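Local atomic coordinates of sialidase domain-containing protein (Dyadobacter fermentans, PDB entry 5HX0), a protein that is of unknown function but, as a sialidase-like protein with BNR repeats, probably adopts a six-bladed beta-propeller and may act on or bind carbohydrate. Residues A[77-81]-A[82-86]; A[49-53]-A[54-58]; A[280-283]-A[284-287]. All coordinates share one frame; numbering follows the deposited sequence.

Interaction 1: A[77-81]-A[82-86]; sequences RAPDR and KVFGE
R81 O takes two backbone bonds, from F84 N at 2.9 Å and from E86 N at 3.3 Å, and the two donors reach it from opposite faces of its carbonyl plane. It sits in the tight 3-10 turn by which the chain leaves strand 71-79, within one blade of the propeller-like fold. D80 opens that turn twice over. D80 O accepts V83 N, while OD1 makes an Asx turn, taking K82 N at 2.9 Å on its anti lone pair. With CG anti to the backbone N (chi1 -172°), the carboxylate reaches forward and crosses the K82 side chain at a slant, and water 1 links D80 OD2 to K82 NZ.

The second half of the contact is a salt bridge gripped side-on. R81 NE meets E86 OE1 at 2.9 Å from within the guanidinium plane, yet comes in from above the carboxylate plane. R81 NH2 meets E86 OE2 on the syn side, a little out of the carboxylate plane and also at 2.9 Å, and the two planes are turned 46° apart. Bends at chi2 and chi3 fold the arginine back beside the glutamate. Both ends have further partners: D93 holds R81 NH1, and in the second subunit F146 O takes R81 NH2 and R148 N reaches E86 OE2, so the ion pair forms part of the dimer interface. F84 covers one face of the guanidinium, though its ring is far from parallel to it. P79 CB touches the same ring at CE2, and F84 CD2 lies 3.7 Å from R81 CZ, over the centre of the guanidinium.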
ATOM      1  N   ARG A  77       3.225  -3.991   9.098  1.00  9.85           N
ATOM      2  CA  ARG A  77       4.233  -4.747   8.366  1.00 11.13           C
ATOM      3  C   ARG A  77       5.023  -3.815   7.460  1.00  9.28           C
ATOM      4  O   ARG A  77       4.442  -3.014   6.719  1.00 11.02           O
ATOM      5  CB  ARG A  77       3.617  -5.891   7.553  1.00  9.14           C
ATOM      6  CG  ARG A  77       4.702  -6.836   7.027  1.00 11.62           C
ATOM      7  CD  ARG A  77       4.115  -8.090   6.377  1.00  9.21           C
ATOM      8  NE  ARG A  77       3.538  -7.774   5.068  1.00 10.73           N
ATOM      9  CZ  ARG A  77       3.246  -8.677   4.138  1.00 16.05           C
ATOM     10  NH1 ARG A  77       2.717  -8.287   2.969  1.00 14.38           N
ATOM     11  NH2 ARG A  77       3.493  -9.962   4.370  1.00 10.75           N
ATOM     12  N   ALA A  78       6.344  -3.914   7.535  1.00 11.05           N
ATOM     13  CA  ALA A  78       7.258  -3.108   6.740  1.00 10.45           C
ATOM     14  C   ALA A  78       8.442  -3.984   6.358  1.00  9.81           C
ATOM     15  O   ALA A  78       8.690  -5.012   7.001  1.00 12.77           O
ATOM     16  CB  ALA A  78       7.737  -1.875   7.526  1.00 10.93           C
ATOM     17  N   PRO A  79       9.191  -3.612   5.319  1.00 10.63           N
ATOM     18  CA  PRO A  79      10.401  -4.374   5.002  1.00 12.52           C
ATOM     19  C   PRO A  79      11.335  -4.424   6.195  1.00 13.17           C
ATOM     20  O   PRO A  79      11.513  -3.431   6.902  1.00 16.11           O
ATOM     21  CB  PRO A  79      11.024  -3.594   3.835  1.00 18.14           C
ATOM     22  CG  PRO A  79       9.873  -2.892   3.187  1.00 14.41           C
ATOM     23  CD  PRO A  79       8.927  -2.543   4.328  1.00 10.97           C
ATOM     24  N   ASP A  80      11.894  -5.610   6.449  1.00 11.76           N
ATOM     25  CA  ASP A  80      13.134  -5.669   7.217  1.00  8.83           C
ATOM     26  C   ASP A  80      14.229  -5.116   6.321  1.00 12.70           C
ATOM     27  O   ASP A  80      14.485  -5.679   5.254  1.00 16.81           O
ATOM     28  CB  ASP A  80      13.462  -7.096   7.644  1.00 13.71           C
ATOM     29  CG  ASP A  80      14.658  -7.152   8.611  1.00 19.05           C
ATOM     30  OD1 ASP A  80      15.734  -6.579   8.293  1.00 18.48           O
ATOM     31  OD2 ASP A  80      14.506  -7.737   9.711  1.00 24.98           O
ATOM     32  N   ARG A  81      14.851  -4.003   6.735  1.00 13.98           N
ATOM     33  CA  ARG A  81      15.752  -3.282   5.838  1.00 12.61           C
ATOM     34  C   ARG A  81      16.980  -4.101   5.477  1.00 14.57           C
ATOM     35  O   ARG A  81      17.702  -3.728   4.545  1.00 15.99           O
ATOM     36  CB  ARG A  81      16.162  -1.937   6.459  1.00 15.87           C
ATOM     37  CG  ARG A  81      14.956  -1.009   6.820  1.00 12.07           C
ATOM     38  CD  ARG A  81      14.141  -0.636   5.600  1.00 12.33           C
ATOM     39  NE  ARG A  81      14.941   0.177   4.678  1.00 14.62           N
ATOM     40  CZ  ARG A  81      14.432   0.937   3.705  1.00 20.42           C
ATOM     41  NH1 ARG A  81      13.121   0.997   3.507  1.00 16.43           N
ATOM     42  NH2 ARG A  81      15.240   1.634   2.918  1.00 16.17           N
ATOM     43  N   LYS A  82      17.228  -5.222   6.177  1.00 13.37           N
ATOM     44  CA  LYS A  82      18.301  -6.113   5.751  1.00 21.24           C
ATOM     45  C   LYS A  82      18.084  -6.658   4.343  1.00 20.19           C
ATOM     46  O   LYS A  82      19.065  -7.014   3.677  1.00 18.89           O
ATOM     47  CB  LYS A  82      18.463  -7.267   6.744  1.00 19.43           C
ATOM     48  CG  LYS A  82      19.172  -6.833   8.025  1.00 26.09           C
ATOM     49  CD  LYS A  82      19.121  -7.923   9.091  1.00 31.75           C
ATOM     50  CE  LYS A  82      19.772  -7.470  10.389  1.00 40.88           C
ATOM     51  NZ  LYS A  82      19.437  -8.395  11.517  1.00 42.96           N
ATOM     52  N   VAL A  83      16.842  -6.709   3.851  1.00 14.82           N
ATOM     53  CA  VAL A  83      16.651  -7.143   2.460  1.00 15.41           C
ATOM     54  C   VAL A  83      17.287  -6.171   1.460  1.00 20.85           C
ATOM     55  O   VAL A  83      17.523  -6.537   0.302  1.00 16.51           O
ATOM     56  CB  VAL A  83      15.167  -7.343   2.086  1.00 17.63           C
ATOM     57  CG1 VAL A  83      14.467  -8.339   3.028  1.00 16.92           C
ATOM     58  CG2 VAL A  83      14.419  -5.968   1.962  1.00 13.05           C
ATOM     59  N   PHE A  84      17.531  -4.927   1.863  1.00 15.18           N
ATOM     60  CA  PHE A  84      18.221  -3.955   1.025  1.00 17.75           C
ATOM     61  C   PHE A  84      19.697  -3.820   1.377  1.00 23.53           C
ATOM     62  O   PHE A  84      20.335  -2.838   0.971  1.00 18.49           O
ATOM     63  CB  PHE A  84      17.557  -2.588   1.145  1.00 19.54           C
ATOM     64  CG  PHE A  84      16.114  -2.572   0.728  1.00 15.67           C
ATOM     65  CD1 PHE A  84      15.727  -3.059  -0.518  1.00 18.36           C
ATOM     66  CD2 PHE A  84      15.144  -2.066   1.586  1.00 18.64           C
ATOM     67  CE1 PHE A  84      14.386  -3.035  -0.909  1.00 14.77           C
ATOM     68  CE2 PHE A  84      13.808  -2.039   1.201  1.00 20.20           C
ATOM     69  CZ  PHE A  84      13.433  -2.526  -0.042  1.00 13.52           C
ATOM     70  N   GLY A  85      20.247  -4.748   2.156  1.00 19.83           N
ATOM     71  CA  GLY A  85      21.647  -4.627   2.530  1.00 18.06           C
ATOM     72  C   GLY A  85      21.936  -3.565   3.563  1.00 26.04           C
ATOM     73  O   GLY A  85      23.102  -3.194   3.743  1.00 24.48           O
ATOM     74  N   GLU A  86      20.916  -3.057   4.256  1.00 17.57           N
ATOM     75  CA  GLU A  86      21.149  -2.029   5.260  1.00 16.61           C
ATOM     76  C   GLU A  86      21.456  -2.671   6.617  1.00 18.08           C
ATOM     77  O   GLU A  86      21.273  -3.868   6.822  1.00 22.75           O
ATOM     78  CB  GLU A  86      19.946  -1.081   5.329  1.00 18.65           C
ATOM     79  CG  GLU A  86      19.620  -0.483   3.948  1.00 18.58           C
ATOM     80  CD  GLU A  86      18.395   0.425   3.925  1.00 19.83           C
ATOM     81  OE1 GLU A  86      17.762   0.650   4.987  1.00 18.54           O
ATOM     82  OE2 GLU A  86      18.066   0.913   2.817  1.00 23.88           O
TER
HETATM   83  O   HOH W   1      16.387  -8.496  11.528  1.00 24.44           O

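Interaction 2: A[49-53]-A[54-58]; sequences VIYRN and EKFHA
Y51 OH rests 3.4 Å from F56 CD2 on the packed side of a type I beta turn, N53 to F56. The turn carries the chain from strand 42-51, at the outside of one sheet, into strand 56-65, at the edge of the next, as in the step between blades of a beta-propeller. On this inner side the aromatic rings and A58 fit closely: A58 CB abuts the edge of the tyrosine ring at CD2, 3.9 Å away. The hydroxyl itself is bonded to R77 NH2, whose guanidinium also makes a cation-pi contact with F56. On the dimer side, F121 of the second subunit meets the F56 ring.

N53 shapes the bend. Its carbonyl O receives F56 N at 2.9 Å, the standard turn bond, and its side chain adds an Asx turn, OD1 accepting K55 N at the same distance. CG is anti to the backbone N (chi1 -178°), which swings the amide forward over the turn and brings it to the edge of the F56 ring, the two planes 75° apart.

The solvent side is looser. R52 and E54, both exposed, run side by side and are joined by a salt bridge made through a single hydrogen bond. Guanidinium and carboxylate are twisted well out of line, and the reach is longer: R52 NH2 to the anti lone pair of E54 OE2, 3.2 Å.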
ATOM      1  N   VAL A  49       3.511 -18.678  17.721  1.00 13.50           N
ATOM      2  CA  VAL A  49       3.983 -17.736  16.711  1.00 13.98           C
ATOM      3  C   VAL A  49       2.806 -17.442  15.789  1.00 14.86           C
ATOM      4  O   VAL A  49       2.165 -18.363  15.274  1.00 13.31           O
ATOM      5  CB  VAL A  49       5.191 -18.284  15.934  1.00 14.10           C
ATOM      6  CG1 VAL A  49       5.538 -17.336  14.785  1.00 12.92           C
ATOM      7  CG2 VAL A  49       6.404 -18.406  16.873  1.00 19.40           C
ATOM      8  N   ILE A  50       2.483 -16.164  15.631  1.00 11.61           N
ATOM      9  CA  ILE A  50       1.293 -15.746  14.914  1.00 13.04           C
ATOM     10  C   ILE A  50       1.617 -15.342  13.481  1.00 11.50           C
ATOM     11  O   ILE A  50       0.904 -15.713  12.552  1.00 12.40           O
ATOM     12  CB  ILE A  50       0.592 -14.605  15.689  1.00 10.10           C
ATOM     13  CG1 ILE A  50       0.041 -15.155  17.011  1.00 10.99           C
ATOM     14  CG2 ILE A  50      -0.520 -13.924  14.831  1.00  7.78           C
ATOM     15  CD1 ILE A  50      -0.704 -14.136  17.859  1.00 12.04           C
ATOM     16  N   TYR A  51       2.708 -14.608  13.275  1.00  9.76           N
ATOM     17  CA  TYR A  51       3.156 -14.283  11.922  1.00  9.90           C
ATOM     18  C   TYR A  51       4.635 -13.969  11.970  1.00 12.02           C
ATOM     19  O   TYR A  51       5.065 -13.136  12.779  1.00 13.18           O
ATOM     20  CB  TYR A  51       2.405 -13.092  11.309  1.00 11.65           C
ATOM     21  CG  TYR A  51       2.994 -12.724   9.970  1.00 11.63           C
ATOM     22  CD1 TYR A  51       2.727 -13.492   8.843  1.00 12.30           C
ATOM     23  CD2 TYR A  51       3.898 -11.664   9.846  1.00 11.70           C
ATOM     24  CE1 TYR A  51       3.307 -13.182   7.621  1.00 13.85           C
ATOM     25  CE2 TYR A  51       4.472 -11.346   8.627  1.00 11.01           C
ATOM     26  CZ  TYR A  51       4.172 -12.103   7.520  1.00 11.42           C
ATOM     27  OH  TYR A  51       4.749 -11.782   6.306  1.00 13.25           O
ATOM     28  N   ARG A  52       5.402 -14.634  11.102  1.00  8.85           N
ATOM     29  CA  ARG A  52       6.852 -14.484  11.073  1.00 10.43           C
ATOM     30  C   ARG A  52       7.343 -14.636   9.645  1.00 11.68           C
ATOM     31  O   ARG A  52       7.049 -15.639   8.989  1.00 12.98           O
ATOM     32  CB  ARG A  52       7.534 -15.535  11.968  1.00 11.78           C
ATOM     33  CG  ARG A  52       9.063 -15.433  11.955  1.00 13.47           C
ATOM     34  CD  ARG A  52       9.722 -16.639  12.658  1.00 16.20           C
ATOM     35  NE  ARG A  52      11.191 -16.566  12.694  1.00 17.86           N
ATOM     36  CZ  ARG A  52      12.004 -16.849  11.676  1.00 19.02           C
ATOM     37  NH1 ARG A  52      11.522 -17.203  10.497  1.00 14.92           N
ATOM     38  NH2 ARG A  52      13.320 -16.771  11.842  1.00 14.58           N
ATOM     39  N   ASN A  53       8.135 -13.672   9.189  1.00 11.04           N
ATOM     40  CA  ASN A  53       8.729 -13.739   7.858  1.00 12.35           C
ATOM     41  C   ASN A  53       9.999 -12.897   7.895  1.00 12.64           C
ATOM     42  O   ASN A  53       9.934 -11.693   8.150  1.00 15.70           O
ATOM     43  CB  ASN A  53       7.747 -13.231   6.789  1.00 15.82           C
ATOM     44  CG  ASN A  53       8.318 -13.336   5.376  1.00 19.72           C
ATOM     45  OD1 ASN A  53       9.510 -13.119   5.171  1.00 13.97           O
ATOM     46  ND2 ASN A  53       7.463 -13.670   4.395  1.00 18.91           N
ATOM     47  N   GLU A  54      11.148 -13.529   7.638  1.00 13.93           N
ATOM     48  CA  GLU A  54      12.435 -12.852   7.786  1.00 15.91           C
ATOM     49  C   GLU A  54      12.596 -11.637   6.881  1.00 17.07           C
ATOM     50  O   GLU A  54      13.457 -10.795   7.153  1.00 17.42           O
ATOM     51  CB  GLU A  54      13.580 -13.837   7.521  1.00 17.26           C
ATOM     52  CG  GLU A  54      13.785 -14.803   8.641  1.00 30.50           C
ATOM     53  CD  GLU A  54      14.805 -15.871   8.287  1.00 42.87           C
ATOM     54  OE1 GLU A  54      15.423 -15.770   7.200  1.00 40.10           O
ATOM     55  OE2 GLU A  54      14.964 -16.816   9.088  1.00 45.09           O
ATOM     56  N   LYS A  55      11.802 -11.514   5.831  1.00 13.47           N
ATOM     57  CA  LYS A  55      11.887 -10.332   4.984  1.00 17.47           C
ATOM     58  C   LYS A  55      11.161  -9.122   5.567  1.00 16.11           C
ATOM     59  O   LYS A  55      11.243  -8.043   4.974  1.00 15.25           O
ATOM     60  CB  LYS A  55      11.320 -10.648   3.592  1.00 16.62           C
ATOM     61  CG  LYS A  55      12.131 -11.715   2.846  1.00 20.67           C
ATOM     62  CD  LYS A  55      11.645 -11.828   1.403  1.00 28.68           C
ATOM     63  CE  LYS A  55      12.193 -13.080   0.703  1.00 40.13           C
ATOM     64  NZ  LYS A  55      13.616 -13.361   1.057  1.00 41.06           N
ATOM     65  N   PHE A  56      10.457  -9.268   6.699  1.00  9.59           N
ATOM     66  CA  PHE A  56       9.540  -8.246   7.186  1.00  9.06           C
ATOM     67  C   PHE A  56       9.789  -7.933   8.654  1.00 12.91           C
ATOM     68  O   PHE A  56      10.143  -8.802   9.451  1.00 12.98           O
ATOM     69  CB  PHE A  56       8.049  -8.675   7.021  1.00 10.00           C
ATOM     70  CG  PHE A  56       7.595  -8.699   5.587  1.00 11.87           C
ATOM     71  CD1 PHE A  56       7.529  -7.516   4.860  1.00 12.32           C
ATOM     72  CD2 PHE A  56       7.258  -9.891   4.956  1.00 11.64           C
ATOM     73  CE1 PHE A  56       7.114  -7.508   3.509  1.00 13.81           C
ATOM     74  CE2 PHE A  56       6.844  -9.897   3.611  1.00 15.40           C
ATOM     75  CZ  PHE A  56       6.773  -8.690   2.887  1.00 11.72           C
ATOM     76  N   HIS A  57       9.589  -6.670   8.986  1.00 10.53           N
ATOM     77  CA  HIS A  57       9.446  -6.219  10.355  1.00 14.17           C
ATOM     78  C   HIS A  57       7.942  -6.195  10.636  1.00 12.32           C
ATOM     79  O   HIS A  57       7.205  -5.419  10.018  1.00 11.17           O
ATOM     80  CB  HIS A  57      10.104  -4.853  10.485  1.00 13.00           C
ATOM     81  CG  HIS A  57      10.154  -4.306  11.876  1.00 14.10           C
ATOM     82  ND1 HIS A  57       9.050  -3.777  12.512  1.00 13.71           N
ATOM     83  CD2 HIS A  57      11.197  -4.144  12.730  1.00 11.30           C
ATOM     84  CE1 HIS A  57       9.402  -3.343  13.711  1.00 15.02           C
ATOM     85  NE2 HIS A  57      10.701  -3.548  13.866  1.00 14.94           N
ATOM     86  N   ALA A  58       7.476  -7.081  11.524  1.00 11.79           N
ATOM     87  CA  ALA A  58       6.062  -7.189  11.876  1.00 10.44           C
ATOM     88  C   ALA A  58       5.926  -6.791  13.333  1.00 11.48           C
ATOM     89  O   ALA A  58       6.601  -7.370  14.192  1.00 11.84           O
ATOM     90  CB  ALA A  58       5.526  -8.612  11.649  1.00  8.25           C
TER

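Interaction 3: A[280-283]-A[284-287]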
ATOM      1  N   LEU A 280      -0.900   4.452  31.404  1.00 16.49           N
ATOM      2  CA  LEU A 280      -0.080   5.420  30.677  1.00 19.99           C
ATOM      3  C   LEU A 280       1.393   5.022  30.612  1.00 16.68           C
ATOM      4  O   LEU A 280       2.014   4.723  31.639  1.00 18.17           O
ATOM      5  CB  LEU A 280      -0.200   6.793  31.328  1.00 17.31           C
ATOM      6  CG  LEU A 280      -1.613   7.225  31.723  1.00 18.24           C
ATOM      7  CD1 LEU A 280      -1.550   8.472  32.569  1.00 20.43           C
ATOM      8  CD2 LEU A 280      -2.464   7.466  30.474  1.00 13.98           C
ATOM      9  N   ARG A 281       1.946   5.032  29.400  1.00 10.48           N
ATOM     10  CA  ARG A 281       3.391   4.976  29.193  1.00 14.26           C
ATOM     11  C   ARG A 281       4.007   6.362  29.401  1.00 14.33           C
ATOM     12  O   ARG A 281       3.444   7.372  28.979  1.00 17.87           O
ATOM     13  CB  ARG A 281       3.698   4.484  27.778  1.00 17.46           C
ATOM     14  CG  ARG A 281       5.174   4.612  27.365  1.00 16.62           C
ATOM     15  CD  ARG A 281       5.388   4.118  25.927  1.00 15.40           C
ATOM     16  NE  ARG A 281       6.781   4.295  25.521  1.00 17.03           N
ATOM     17  CZ  ARG A 281       7.321   3.781  24.415  1.00 19.78           C
ATOM     18  NH1 ARG A 281       6.586   3.063  23.581  1.00 15.95           N
ATOM     19  NH2 ARG A 281       8.606   3.972  24.145  1.00 16.16           N
ATOM     20  N   THR A 282       5.170   6.413  30.041  1.00 18.53           N
ATOM     21  CA  THR A 282       5.810   7.689  30.336  1.00 16.75           C
ATOM     22  C   THR A 282       7.163   7.795  29.636  1.00 16.56           C
ATOM     23  O   THR A 282       7.759   6.800  29.225  1.00 16.76           O
ATOM     24  CB  THR A 282       6.034   7.894  31.848  1.00 19.48           C
ATOM     25  OG1 THR A 282       6.780   6.792  32.377  1.00 18.10           O
ATOM     26  CG2 THR A 282       4.706   8.042  32.606  1.00 19.41           C
ATOM     27  N   ALA A 283       7.647   9.029  29.529  1.00 17.31           N
ATOM     28  CA  ALA A 283       9.044   9.323  29.231  1.00 18.24           C
ATOM     29  C   ALA A 283       9.543  10.286  30.298  1.00 24.14           C
ATOM     30  O   ALA A 283       8.806  11.181  30.723  1.00 22.03           O
ATOM     31  CB  ALA A 283       9.224   9.928  27.820  1.00 18.34           C
ATOM     32  N   GLY A 284      10.773  10.080  30.762  1.00 24.56           N
ATOM     33  CA  GLY A 284      11.310  10.919  31.817  1.00 27.28           C
ATOM     34  C   GLY A 284      10.949  10.486  33.220  1.00 27.08           C
ATOM     35  O   GLY A 284      11.130  11.266  34.160  1.00 26.23           O
ATOM     36  N   LEU A 285      10.435   9.275  33.398  1.00 19.02           N
ATOM     37  CA  LEU A 285      10.086   8.792  34.725  1.00 20.55           C
ATOM     38  C   LEU A 285      10.549   7.354  34.900  1.00 17.29           C
ATOM     39  O   LEU A 285       9.886   6.551  35.560  1.00 20.56           O
ATOM     40  CB  LEU A 285       8.582   8.913  34.988  1.00 20.31           C
ATOM     41  CG  LEU A 285       8.087   8.906  36.441  1.00 22.20           C
ATOM     42  CD1 LEU A 285       8.710  10.071  37.234  1.00 25.99           C
ATOM     43  CD2 LEU A 285       6.568   9.004  36.488  1.00 16.95           C
ATOM     44  N   GLY A 286      11.698   7.015  34.324  1.00 16.64           N
ATOM     45  CA  GLY A 286      12.294   5.706  34.547  1.00 16.56           C
ATOM     46  C   GLY A 286      11.441   4.547  34.093  1.00 19.61           C
ATOM     47  O   GLY A 286      11.460   3.486  34.732  1.00 16.78           O
ATOM     48  N   ASP A 287      10.654   4.738  33.026  1.00 17.46           N
ATOM     49  CA  ASP A 287       9.723   3.740  32.498  1.00 14.87           C
ATOM     50  C   ASP A 287       8.635   3.360  33.504  1.00 18.03           C
ATOM     51  O   ASP A 287       8.063   2.261  33.430  1.00 16.61           O
ATOM     52  CB  ASP A 287      10.457   2.480  32.012  1.00 14.52           C
ATOM     53  CG  ASP A 287       9.592   1.623  31.068  1.00 23.38           C
ATOM     54  OD1 ASP A 287       8.706   2.189  30.401  1.00 20.45           O
ATOM     55  OD2 ASP A 287       9.779   0.392  30.999  1.00 24.36           O
TER
HETATM   56  O   HOH W   2       9.555   7.060  31.873  1.00 18.87           O
HETATM   57  O   HOH W   3       6.088   3.737  30.987  1.00 21.22           O
HETATM   58  O   HOH W   4       9.166   4.482  28.986  1.00 36.20           O
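Direct packing is slight: T282 OG1 lies 3.8 Å from L285 CB, and the two side chains meet at an angle, T282 CB standing a little farther off. Beyond CB, L285 turns to V261, W304 and C290.

The backbone supplies the bend. G284 and G286 both have positive phi, 85° and 61°, and D287 also has positive phi, so three of the four residues in 284-287 lie in the left-handed region and the chain curls round without a direct hydrogen bond back to 280-283. The bend connects strand 276-283 to strand 288-294, antiparallel neighbours, and is thus the end of a beta-hairpin in one blade of what is probably a sialidase-type propeller, within the BNR repeat-like region.

Water does the polar work in place of direct bonds. Water 2 sits between the strand end and the bend, donating to T282 OG1 at 2.8 Å and accepting from both L285 N and D287 N. The threonine hydroxyl, held between its backbone N and carbonyl carbon (chi1 55°), faces into this loop and is also hydrogen-bonded to Q288 O. Two more waters connect the strand to D287 OD1. Water 3 accepts T282 N at 3.0 Å; its bond to the carboxylate is less certain, since acceptors near it outnumber its protons. Water 4 gives one proton to T282 O and the other to D287 OD1, each at 2.7 Å.

Two histidines complete the aspartate's surroundings: H312 ND1 is hydrogen-bonded to D287 OD1, and H332 NE2 to D287 OD2.

How the interactions relate
Interactions 1 and 2 share a sheet: strands 56-65 and 71-79 are neighbours in it, and the contacts touch where A78 O takes H57 N and D80 N meets K55 O. Both use the same device, an acidic or amide side chain making an Asx turn, and both reach the second subunit. Interaction 1 is largely buried, its ion pair, formed within the chain, also bonded by the second subunit; interaction 2 is half buried, its ion pair left on the exposed face. Interaction 3 is a surface contact in another sheet, its centre about 30 Å from that of interaction 1, touching no second chain, and bridged by water instead of salt bridges.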